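Local coordinates for protein polycyclic ketone monooxygenase (PDB 5MQ6) that inserts one oxygen atom next to the carbonyl of ketones, especially bulky polycyclic ones, as an FAD- and NADPH-dependent Baeyer-Villiger monooxygenase, at residues I322-G327 and E349-D354. Residues are numbered along the deposited sequence; the frame is centred on the assembly and turned at random.
Sequences IARKKG and ENMVAD
Arg324 sets out with CG beside its backbone N (chi1 -56°) and then bends at chi2 and chi3, while Glu349, with CG anti to its own N (chi1 -178°), is extended beyond CG, and the two side chains meet from opposite directions in a bidentate, end-on salt bridge. It ties together the two loops that flank helix 328-340, a surface contact away from the FAD and NADPH sites. Arg324 NH2 donates to Glu349 OE1 at 2.7 Å. The bond from Arg324 NH1 to Glu349 OE2 is longer, 3.2 Å, so each nitrogen has its own oxygen. Both oxygens are met on their syn side, although the guanidinium and carboxylate planes are turned 38° apart and the fork is twisted rather than flat. Arginine suits the place because its paired NH1 and NH2 donors can grip both carboxylate oxygens at once; NH1 has a further acceptor in the carbonyl O of Lys321 in helix 315-322. Glutamate supplies two acceptors on a chain long enough to cross to the other loop. Asn335 bonds the backbone on both sides of Asn350, through Glu349 O and Met351 N, joining this loop to helix 328-340. Within the loop Asn350 OD1 accepts from Ala353 N at 2.8 Å, the donor lying above the carbonyl plane, an Asx motif. Met351, flexible, unbranched and apolar at its end, reaches the guanidinium with an extended chain and lays its methyl over one face, offset toward the rim, CE lying 3.7 Å from Arg324 NH2.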
# COMPACT_ATOMS: atom_id res chain seq x y z
N ILE A 322 -24.96 7.10 -7.11
CA ILE A 322 -23.89 6.65 -6.21
C ILE A 322 -24.51 5.88 -5.07
O ILE A 322 -24.48 4.65 -5.07
CB ILE A 322 -23.03 7.82 -5.75
CG1 ILE A 322 -22.44 8.53 -7.01
CG2 ILE A 322 -21.95 7.31 -4.81
CD1 ILE A 322 -21.81 9.89 -6.77
N ALA A 323 -25.14 6.56 -4.14
CA ALA A 323 -25.75 5.86 -3.04
C ALA A 323 -27.09 5.25 -3.50
O ALA A 323 -28.12 5.59 -3.00
CB ALA A 323 -25.92 6.79 -1.82
N ARG A 324 -27.06 4.28 -4.38
CA ARG A 324 -28.24 3.92 -5.13
C ARG A 324 -29.13 3.03 -4.33
O ARG A 324 -30.28 2.92 -4.67
CB ARG A 324 -27.88 3.16 -6.40
CG ARG A 324 -26.94 3.91 -7.29
CD ARG A 324 -25.72 3.07 -7.69
NE ARG A 324 -26.05 2.26 -8.83
CZ ARG A 324 -25.86 2.58 -10.10
NH1 ARG A 324 -25.23 3.66 -10.49
NH2 ARG A 324 -26.28 1.76 -11.02
N LYS A 325 -28.61 2.34 -3.34
CA LYS A 325 -29.43 1.37 -2.59
C LYS A 325 -28.63 0.74 -1.46
O LYS A 325 -27.46 1.03 -1.37
CB LYS A 325 -29.97 0.31 -3.53
CG LYS A 325 -29.20 -0.99 -3.60
CD LYS A 325 -27.87 -0.83 -4.26
CE LYS A 325 -27.39 -2.20 -4.66
NZ LYS A 325 -28.21 -2.80 -5.76
N LYS A 326 -29.24 -0.13 -0.63
CA LYS A 326 -28.53 -0.69 0.53
C LYS A 326 -27.42 -1.53 0.01
O LYS A 326 -27.66 -2.31 -0.84
CB LYS A 326 -29.41 -1.59 1.42
CG LYS A 326 -30.57 -0.83 2.03
CD LYS A 326 -31.54 -1.77 2.77
CE LYS A 326 -32.46 -2.57 1.83
NZ LYS A 326 -33.77 -1.89 1.62
N GLY A 327 -26.21 -1.36 0.48
CA GLY A 327 -25.09 -2.21 0.01
C GLY A 327 -24.49 -1.63 -1.25
O GLY A 327 -23.77 -2.30 -1.97
N GLU A 349 -23.05 -0.85 -17.03
CA GLU A 349 -22.78 0.55 -16.64
C GLU A 349 -21.34 0.62 -16.13
O GLU A 349 -20.90 -0.26 -15.39
CB GLU A 349 -23.74 0.97 -15.53
CG GLU A 349 -23.55 2.39 -15.12
CD GLU A 349 -24.39 2.82 -13.97
OE1 GLU A 349 -25.20 2.00 -13.52
OE2 GLU A 349 -24.21 3.97 -13.47
N ASN A 350 -20.59 1.61 -16.60
CA ASN A 350 -19.31 1.95 -16.04
C ASN A 350 -19.61 2.99 -14.99
O ASN A 350 -19.70 4.17 -15.25
CB ASN A 350 -18.39 2.48 -17.11
CG ASN A 350 -17.05 2.77 -16.60
OD1 ASN A 350 -16.83 2.87 -15.37
ND2 ASN A 350 -16.14 2.99 -17.50
N MET A 351 -19.76 2.55 -13.76
CA MET A 351 -20.22 3.46 -12.72
C MET A 351 -19.20 4.56 -12.42
O MET A 351 -19.54 5.76 -12.25
CB MET A 351 -20.46 2.69 -11.45
CG MET A 351 -21.53 1.65 -11.56
SD MET A 351 -21.91 0.79 -10.00
CE MET A 351 -23.22 -0.24 -10.59
N VAL A 352 -17.93 4.16 -12.31
CA VAL A 352 -16.91 5.12 -11.93
C VAL A 352 -16.47 5.98 -13.08
O VAL A 352 -16.25 7.24 -12.88
CB VAL A 352 -15.71 4.45 -11.22
CG1 VAL A 352 -14.71 5.50 -10.81
CG2 VAL A 352 -16.18 3.72 -9.95
N ALA A 353 -16.26 5.33 -14.22
CA ALA A 353 -15.98 6.05 -15.49
C ALA A 353 -14.83 7.04 -15.41
O ALA A 353 -14.93 8.20 -15.85
CB ALA A 353 -17.24 6.78 -15.97
N ASP A 354 -13.74 6.60 -14.83
CA ASP A 354 -12.57 7.40 -14.81
C ASP A 354 -11.43 6.65 -15.44
O ASP A 354 -11.63 5.61 -16.06
CB ASP A 354 -12.31 7.90 -13.36
CG ASP A 354 -11.67 6.85 -12.44
OD1 ASP A 354 -11.49 5.70 -12.85
OD2 ASP A 354 -11.35 7.23 -11.30